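Local structure of pyocin S5 (Pseudomonas aeruginosa PAO1, 6THK) at residues 351-356 with 449-454; 366-371 with 486-491; 474-479 with 492-497. The protein is a bacteriocin imported into Pseudomonas aeruginosa, where it probably forms a channel that depolarises the cytoplasmic membrane. The protein carries 1 engineered substitution. All coordinates share one frame; numbering follows the deposited sequence.

In the fold
All three contacts lie in the helical pore-forming domain of the colicin family, at one end of a very elongated chain. Contact 1 is partly buried and joins a turn after helix 340-353 to the start of helix 451-464, mainly through backbone polar groups and a water. Contacts 2 and 3 are buried helix pairs that share helix 485-498, and their centres lie about 9 Å apart. Contact 2 combines leucine packing with a zinc ion toward its more open end, whereas contact 3 is mostly apolar, with no hydrogen bond across it. Contact 1 lies about 17 Å, centre to centre, from each of the others and touches both by packing.

Contact 1: 351-356 with 449-454; sequences EGARGK and AAASWL
A turn-to-helix contact joins Ala353, at the end of helix 340-353, and Lys356, in the turn that follows, to Ala451 and Ser452, at the start of helix 451-464, within the pore-forming domain. The chain leaves the first helix through a type II beta turn from Ala353 to Lys356, with Gly355 at positive phi. This turn presents the Lys356 carbonyl to the other segment, where Ala451 N donates to Lys356 O at 3.0 Å in a nearly straight bond. A water knits the same corner together: it donates to Ala353 O at 2.8 Å and to Lys356 O at 2.7 Å, and it accepts from Ser452 N. Lys356 O is therefore gripped from two sources. Beside this polar seam the methyl groups of Ala353 and Ala451 meet, CB to CB at 3.9 Å, and Ala451 CB also rests against the Lys356 carbonyl. The lysine chain runs back to the end of helix 340-353, bending at chi4 (63°) so that Lys356 NZ reaches Gly352 O at 2.8 Å. The contact thus ties down the N-terminal end of a helix that probably enters the membrane-spanning region. Next to it, Ala449 makes backbone hydrogen bonds with Ile358, while Trp453 packs on helices 396-409 and 436-446.

Contact 2: 366-371 with 486-491; sequences KSFEKH and DLLEKA. With ZN (zinc ion), chain H.
His371 NE2 and Glu489 OE1 bind the same zinc ion, at 2.2 Å from NE2 and 2.3 Å from OE1, and Glu485 supplies the third protein ligand. The two donor atoms are close because they share the metal; no hydrogen bond joins them. Glu489 OE1 lies at the edge of the imidazole, near its plane, but the carboxylate is turned 72° against the ring. A bend at chi2 (144°) brings the end of Glu489 in toward the histidine. The site bridges helices 361-378 and 485-498 of the colicin-type pore-forming domain. Here the axes of segments 366-371 and 486-491 run roughly parallel, 30° apart and 10.6 Å at closest approach. Leu488 reaches from helix 485-498 to the other helix beside the metal. Its CD2 packs against the Ser367 backbone, 3.5 Å from Ser367 O, and its CD1 meets Phe368 CD1 at 3.9 Å, at the ring edge. Phe368 also packs edge-to-face with Trp435 and Phe439. Ser367 OG hydrogen-bonds to Arg359 and to Glu485 OE1, so that this serine holds a zinc ligand from the second shell.

Contact 3: 474-479 with 492-497; sequences LVMAVT and NNLVIS
Apolar packing carries the contact between Leu474, Met476 and Ala477 on helix 468-481 and Asn492, Leu494 and Val495 on helix 485-498, with no hydrogen bond crossing between them. The Met476 methyl meets one leucine branch, CE to Leu494 CD2 at 3.9 Å, the two side chains running at a slant to each other. A bend at chi3 (-73°) turns the end of the methionine toward that branch. Val495 uses a single branch: its CG2 lies over the backbone of the opposite helix, 3.8 Å from Leu474 N, and also approaches Ala477 CB at 4.3 Å.

A methyl-to-backbone contact is the second kind. Ala477 CB lies 4.3 Å from Asn492 N, and the small alanine permits a close approach, Ala477 CA and Asn492 CA being 5.6 Å apart. The local axes are 8.8 Å apart and nearly antiparallel at 157°. The two helices form an antiparallel helical hairpin of the colicin-type pore-forming domain, and residues 474-478 probably belong to its membrane-spanning region.

Within helix 468-481, Val475 O accepts from both Thr479 N and Thr479 OG1, the hydroxyl at 2.8 Å and above the carbonyl plane. Around this hairpin, helix 340-353 covers Met476 and Leu494, helix 361-378 packs on Leu474 and Asn492, and helices 451-464 and 419-431 both touch Val475.

Contact 1: 351-356 with 449-454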
loop_
_atom_site.group_PDB
_atom_site.type_symbol
_atom_site.label_atom_id
_atom_site.label_comp_id
_atom_site.label_asym_id
_atom_site.label_seq_id
_atom_site.Cartn_x
_atom_site.Cartn_y
_atom_site.Cartn_z
ATOM N N GLU A 351 -41.498 1.009 37.711
ATOM C CA GLU A 351 -41.822 -0.274 37.071
ATOM C C GLU A 351 -43.165 -0.241 36.335
ATOM O O GLU A 351 -43.288 -0.818 35.252
ATOM C CB GLU A 351 -41.813 -1.407 38.099
ATOM C CG GLU A 351 -42.004 -2.793 37.500
ATOM C CD GLU A 351 -41.043 -3.223 36.398
ATOM O OE1 GLU A 351 -39.883 -2.738 36.370
ATOM O OE2 GLU A 351 -41.436 -4.109 35.604
ATOM N N GLY A 352 -44.151 0.408 36.937
ATOM C CA GLY A 352 -45.481 0.540 36.361
ATOM C C GLY A 352 -45.553 1.463 35.162
ATOM O O GLY A 352 -46.567 1.466 34.463
ATOM N N ALA A 353 -44.490 2.274 34.928
ATOM C CA ALA A 353 -44.389 3.223 33.798
ATOM C C ALA A 353 -43.731 2.553 32.590
ATOM O O ALA A 353 -43.912 2.988 31.449
ATOM C CB ALA A 353 -43.581 4.443 34.214
ATOM N N ARG A 354 -42.950 1.500 32.850
ATOM C CA ARG A 354 -42.235 0.700 31.852
ATOM C C ARG A 354 -43.218 0.286 30.728
ATOM O O ARG A 354 -44.333 -0.179 31.015
ATOM C CB ARG A 354 -41.610 -0.520 32.562
ATOM C CG ARG A 354 -40.339 -1.045 31.935
ATOM C CD ARG A 354 -39.488 -1.904 32.878
ATOM N NE ARG A 354 -38.586 -1.087 33.695
ATOM C CZ ARG A 354 -37.386 -0.654 33.308
ATOM N NH1 ARG A 354 -36.914 -0.966 32.107
ATOM N NH2 ARG A 354 -36.653 0.101 34.118
ATOM N N GLY A 355 -42.844 0.597 29.487
ATOM C CA GLY A 355 -43.630 0.301 28.293
ATOM C C GLY A 355 -44.916 1.071 28.092
ATOM O O GLY A 355 -45.669 0.774 27.167
ATOM N N LYS A 356 -45.175 2.061 28.936
ATOM C CA LYS A 356 -46.369 2.896 28.855
ATOM C C LYS A 356 -46.001 4.298 28.338
ATOM O O LYS A 356 -44.826 4.682 28.369
ATOM C CB LYS A 356 -47.048 3.007 30.232
ATOM C CG LYS A 356 -47.771 1.747 30.736
ATOM C CD LYS A 356 -48.612 2.108 31.981
ATOM C CE LYS A 356 -49.382 0.949 32.579
ATOM N NZ LYS A 356 -48.481 -0.127 33.084
ATOM N N ALA A 449 -44.451 11.259 24.752
ATOM C CA ALA A 449 -43.237 10.736 25.390
ATOM C C ALA A 449 -43.556 9.512 26.262
ATOM O O ALA A 449 -44.730 9.200 26.514
ATOM C CB ALA A 449 -42.522 11.824 26.194
ATOM N N ALA A 450 -42.510 8.807 26.646
ATOM C CA ALA A 450 -42.658 7.633 27.459
ATOM C C ALA A 450 -42.967 8.072 28.863
ATOM O O ALA A 450 -42.449 9.073 29.332
ATOM C CB ALA A 450 -41.384 6.820 27.429
ATOM N N ALA A 451 -43.754 7.267 29.565
ATOM C CA ALA A 451 -44.155 7.524 30.945
ATOM C C ALA A 451 -42.959 7.566 31.908
ATOM O O ALA A 451 -42.964 8.315 32.864
ATOM C CB ALA A 451 -45.201 6.524 31.401
ATOM N N SER A 452 -41.930 6.770 31.619
ATOM C CA SER A 452 -40.688 6.699 32.379
ATOM C C SER A 452 -39.948 8.045 32.429
ATOM O O SER A 452 -39.260 8.320 33.394
ATOM C CB SER A 452 -39.779 5.616 31.811
ATOM O OG SER A 452 -40.500 4.423 31.604
ATOM N N TRP A 453 -40.050 8.856 31.376
ATOM C CA TRP A 453 -39.442 10.178 31.370
ATOM C C TRP A 453 -40.043 11.042 32.485
ATOM O O TRP A 453 -39.323 11.766 33.155
ATOM C CB TRP A 453 -39.613 10.870 30.017
ATOM C CG TRP A 453 -38.857 12.139 29.958
ATOM C CD1 TRP A 453 -37.512 12.284 30.021
ATOM C CD2 TRP A 453 -39.397 13.454 29.865
ATOM N NE1 TRP A 453 -37.174 13.604 29.959
ATOM C CE2 TRP A 453 -38.316 14.346 29.860
ATOM C CE3 TRP A 453 -40.689 13.966 29.773
ATOM C CZ2 TRP A 453 -38.486 15.715 29.774
ATOM C CZ3 TRP A 453 -40.851 15.323 29.690
ATOM C CH2 TRP A 453 -39.760 16.182 29.687
ATOM N N LEU A 454 -41.357 10.950 32.688
ATOM C CA LEU A 454 -42.047 11.665 33.758
ATOM C C LEU A 454 -41.530 11.198 35.112
ATOM O O LEU A 454 -41.360 11.992 36.023
ATOM C CB LEU A 454 -43.541 11.393 33.716
ATOM C CG LEU A 454 -44.421 12.122 32.720
ATOM C CD1 LEU A 454 -45.876 11.924 33.106
ATOM C CD2 LEU A 454 -44.063 13.595 32.672
HETATM O O HOH W 1 -42.409 4.421 29.566
#

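Contact 2: 366-371 with 486-491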
loop_
_atom_site.group_PDB
_atom_site.type_symbol
_atom_site.label_atom_id
_atom_site.label_comp_id
_atom_site.label_asym_id
_atom_site.label_seq_id
_atom_site.Cartn_x
_atom_site.Cartn_y
_atom_site.Cartn_z
ATOM N N LYS A 366 -59.516 13.741 35.260
ATOM C CA LYS A 366 -60.632 12.863 35.645
ATOM C C LYS A 366 -60.244 11.888 36.758
ATOM O O LYS A 366 -60.997 11.776 37.722
ATOM C CB LYS A 366 -61.214 12.121 34.428
ATOM N N SER A 367 -59.063 11.220 36.652
ATOM C CA SER A 367 -58.562 10.270 37.662
ATOM C C SER A 367 -58.233 10.987 38.959
ATOM O O SER A 367 -58.630 10.523 40.027
ATOM C CB SER A 367 -57.314 9.539 37.166
ATOM O OG SER A 367 -57.553 8.751 36.012
ATOM N N PHE A 368 -57.498 12.121 38.863
ATOM C CA PHE A 368 -57.064 12.923 40.010
ATOM C C PHE A 368 -58.208 13.626 40.740
ATOM O O PHE A 368 -58.143 13.746 41.964
ATOM C CB PHE A 368 -55.973 13.923 39.603
ATOM C CG PHE A 368 -55.249 14.567 40.762
ATOM C CD1 PHE A 368 -54.245 13.885 41.444
ATOM C CD2 PHE A 368 -55.554 15.866 41.157
ATOM C CE1 PHE A 368 -53.569 14.485 42.510
ATOM C CE2 PHE A 368 -54.887 16.458 42.232
ATOM C CZ PHE A 368 -53.891 15.770 42.895
ATOM N N GLU A 369 -59.235 14.107 39.997
ATOM C CA GLU A 369 -60.415 14.781 40.566
ATOM C C GLU A 369 -61.233 13.830 41.426
ATOM O O GLU A 369 -61.759 14.263 42.447
ATOM C CB GLU A 369 -61.301 15.411 39.483
ATOM N N LYS A 370 -61.320 12.545 41.013
ATOM C CA LYS A 370 -61.996 11.440 41.699
ATOM C C LYS A 370 -61.457 11.247 43.149
ATOM O O LYS A 370 -62.253 11.210 44.092
ATOM C CB LYS A 370 -61.858 10.146 40.864
ATOM C CG LYS A 370 -62.187 8.860 41.608
ATOM C CD LYS A 370 -61.685 7.659 40.849
ATOM C CE LYS A 370 -62.611 6.492 41.013
ATOM N NZ LYS A 370 -62.566 5.613 39.820
ATOM N N HIS A 371 -60.108 11.171 43.317
ATOM C CA HIS A 371 -59.428 10.978 44.620
ATOM C C HIS A 371 -58.982 12.283 45.333
ATOM O O HIS A 371 -58.483 12.241 46.469
ATOM C CB HIS A 371 -58.226 10.029 44.450
ATOM C CG HIS A 371 -58.617 8.598 44.233
ATOM N ND1 HIS A 371 -59.066 7.799 45.287
ATOM C CD2 HIS A 371 -58.631 7.867 43.095
ATOM C CE1 HIS A 371 -59.333 6.628 44.755
ATOM N NE2 HIS A 371 -59.093 6.613 43.448
ATOM N N ASP A 486 -53.990 2.869 38.984
ATOM C CA ASP A 486 -53.531 2.083 40.139
ATOM C C ASP A 486 -52.256 2.658 40.745
ATOM O O ASP A 486 -52.056 2.523 41.951
ATOM C CB ASP A 486 -53.418 0.568 39.845
ATOM C CG ASP A 486 -52.533 0.151 38.686
ATOM O OD1 ASP A 486 -51.297 0.278 38.808
ATOM O OD2 ASP A 486 -53.074 -0.383 37.687
ATOM N N LEU A 487 -51.445 3.373 39.939
ATOM C CA LEU A 487 -50.249 4.046 40.446
ATOM C C LEU A 487 -50.631 5.302 41.231
ATOM O O LEU A 487 -49.979 5.611 42.230
ATOM C CB LEU A 487 -49.229 4.361 39.348
ATOM C CG LEU A 487 -48.460 3.178 38.778
ATOM C CD1 LEU A 487 -47.565 3.629 37.657
ATOM C CD2 LEU A 487 -47.636 2.481 39.847
ATOM N N LEU A 488 -51.721 5.986 40.812
ATOM C CA LEU A 488 -52.283 7.154 41.495
ATOM C C LEU A 488 -52.835 6.729 42.856
ATOM O O LEU A 488 -52.474 7.355 43.853
ATOM C CB LEU A 488 -53.385 7.826 40.656
ATOM C CG LEU A 488 -54.271 8.852 41.390
ATOM C CD1 LEU A 488 -53.459 10.051 41.883
ATOM C CD2 LEU A 488 -55.405 9.316 40.513
ATOM N N GLU A 489 -53.690 5.681 42.889
ATOM C CA GLU A 489 -54.278 5.114 44.103
ATOM C C GLU A 489 -53.230 4.761 45.156
ATOM O O GLU A 489 -53.373 5.155 46.313
ATOM C CB GLU A 489 -55.114 3.879 43.759
ATOM C CG GLU A 489 -56.579 4.232 43.574
ATOM C CD GLU A 489 -57.315 3.462 42.498
ATOM O OE1 GLU A 489 -58.308 4.001 41.964
ATOM O OE2 GLU A 489 -56.900 2.325 42.176
ATOM N N LYS A 490 -52.170 4.036 44.748
ATOM C CA LYS A 490 -51.062 3.635 45.612
ATOM C C LYS A 490 -50.331 4.842 46.207
ATOM O O LYS A 490 -50.027 4.835 47.396
ATOM C CB LYS A 490 -50.076 2.742 44.851
ATOM C CG LYS A 490 -50.538 1.295 44.720
ATOM C CD LYS A 490 -49.720 0.516 43.696
ATOM C CE LYS A 490 -50.160 -0.920 43.626
ATOM N NZ LYS A 490 -49.565 -1.603 42.457
ATOM N N ALA A 491 -50.054 5.874 45.380
ATOM C CA ALA A 491 -49.323 7.056 45.825
ATOM C C ALA A 491 -50.213 7.904 46.696
ATOM O O ALA A 491 -49.758 8.405 47.723
ATOM C CB ALA A 491 -48.802 7.844 44.635
HETATM ZN ZN ZN H . -58.957 6.097 41.265
#

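Contact 3: 474-479 with 492-497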
loop_
_atom_site.group_PDB
_atom_site.type_symbol
_atom_site.label_atom_id
_atom_site.label_comp_id
_atom_site.label_asym_id
_atom_site.label_seq_id
_atom_site.Cartn_x
_atom_site.Cartn_y
_atom_site.Cartn_z
ATOM N N LEU A 474 -46.481 13.501 47.084
ATOM C CA LEU A 474 -47.451 14.259 46.277
ATOM C C LEU A 474 -46.977 14.329 44.813
ATOM O O LEU A 474 -47.804 14.216 43.904
ATOM C CB LEU A 474 -47.659 15.656 46.870
ATOM C CG LEU A 474 -48.686 16.568 46.206
ATOM C CD1 LEU A 474 -50.050 15.896 46.100
ATOM C CD2 LEU A 474 -48.828 17.859 46.990
ATOM N N VAL A 475 -45.664 14.411 44.623
ATOM C CA VAL A 475 -45.060 14.432 43.303
ATOM C C VAL A 475 -45.332 13.099 42.614
ATOM O O VAL A 475 -45.750 13.063 41.471
ATOM C CB VAL A 475 -43.547 14.666 43.379
ATOM C CG1 VAL A 475 -42.861 14.119 42.148
ATOM C CG2 VAL A 475 -43.250 16.140 43.547
ATOM N N MET A 476 -45.085 12.008 43.321
ATOM C CA MET A 476 -45.354 10.667 42.794
ATOM C C MET A 476 -46.814 10.461 42.516
ATOM O O MET A 476 -47.133 9.837 41.517
ATOM C CB MET A 476 -44.843 9.579 43.724
ATOM C CG MET A 476 -43.361 9.570 43.843
ATOM S SD MET A 476 -42.766 8.017 44.517
ATOM C CE MET A 476 -43.247 8.167 46.264
ATOM N N ALA A 477 -47.703 11.032 43.355
ATOM C CA ALA A 477 -49.153 10.931 43.158
ATOM C C ALA A 477 -49.598 11.636 41.866
ATOM O O ALA A 477 -50.311 11.058 41.043
ATOM C CB ALA A 477 -49.884 11.490 44.364
ATOM N N VAL A 478 -49.076 12.833 41.676
ATOM C CA VAL A 478 -49.333 13.664 40.517
ATOM C C VAL A 478 -48.782 13.021 39.222
ATOM O O VAL A 478 -49.464 12.989 38.207
ATOM C CB VAL A 478 -48.769 15.066 40.792
ATOM C CG1 VAL A 478 -48.185 15.689 39.557
ATOM C CG2 VAL A 478 -49.824 15.952 41.423
ATOM N N THR A 479 -47.549 12.521 39.281
ATOM C CA THR A 479 -46.877 11.782 38.184
ATOM C C THR A 479 -47.683 10.504 37.850
ATOM O O THR A 479 -47.886 10.206 36.680
ATOM C CB THR A 479 -45.442 11.431 38.609
ATOM O OG1 THR A 479 -44.748 12.640 38.883
ATOM C CG2 THR A 479 -44.682 10.620 37.581
ATOM N N ASN A 492 -51.502 8.011 46.320
ATOM C CA ASN A 492 -52.523 8.719 47.075
ATOM C C ASN A 492 -52.645 8.137 48.493
ATOM O O ASN A 492 -52.754 8.905 49.447
ATOM C CB ASN A 492 -53.864 8.718 46.312
ATOM C CG ASN A 492 -55.029 9.316 47.058
ATOM O OD1 ASN A 492 -55.990 8.621 47.422
ATOM N ND2 ASN A 492 -54.975 10.618 47.306
ATOM N N ASN A 493 -52.557 6.788 48.640
ATOM C CA ASN A 493 -52.589 6.109 49.941
ATOM C C ASN A 493 -51.383 6.526 50.763
ATOM O O ASN A 493 -51.565 6.932 51.904
ATOM C CB ASN A 493 -52.608 4.598 49.780
ATOM C CG ASN A 493 -53.865 4.024 49.164
ATOM O OD1 ASN A 493 -53.862 2.873 48.699
ATOM N ND2 ASN A 493 -54.970 4.781 49.152
ATOM N N LEU A 494 -50.173 6.513 50.163
ATOM C CA LEU A 494 -48.944 6.945 50.840
ATOM C C LEU A 494 -49.026 8.392 51.350
ATOM O O LEU A 494 -48.605 8.634 52.471
ATOM C CB LEU A 494 -47.718 6.749 49.951
ATOM C CG LEU A 494 -46.336 7.101 50.528
ATOM C CD1 LEU A 494 -45.984 6.241 51.755
ATOM C CD2 LEU A 494 -45.260 6.977 49.447
ATOM N N VAL A 495 -49.573 9.336 50.546
ATOM C CA VAL A 495 -49.730 10.747 50.948
ATOM C C VAL A 495 -50.582 10.806 52.230
ATOM O O VAL A 495 -50.117 11.321 53.240
ATOM C CB VAL A 495 -50.343 11.629 49.823
ATOM C CG1 VAL A 495 -50.648 13.035 50.323
ATOM C CG2 VAL A 495 -49.427 11.688 48.605
ATOM N N ILE A 496 -51.754 10.193 52.192
ATOM C CA ILE A 496 -52.664 10.195 53.320
ATOM C C ILE A 496 -52.037 9.536 54.531
ATOM O O ILE A 496 -52.214 9.984 55.652
ATOM C CB ILE A 496 -53.966 9.471 52.969
ATOM C CG1 ILE A 496 -54.847 10.361 52.095
ATOM C CG2 ILE A 496 -54.693 9.057 54.233
ATOM C CD1 ILE A 496 -55.782 9.590 51.194
ATOM N N SER A 497 -51.348 8.432 54.281
ATOM C CA SER A 497 -50.668 7.667 55.311
ATOM C C SER A 497 -49.565 8.513 55.915
ATOM O O SER A 497 -49.294 8.434 57.102
ATOM C CB SER A 497 -50.112 6.367 54.720
ATOM O OG SER A 497 -48.876 5.989 55.299
#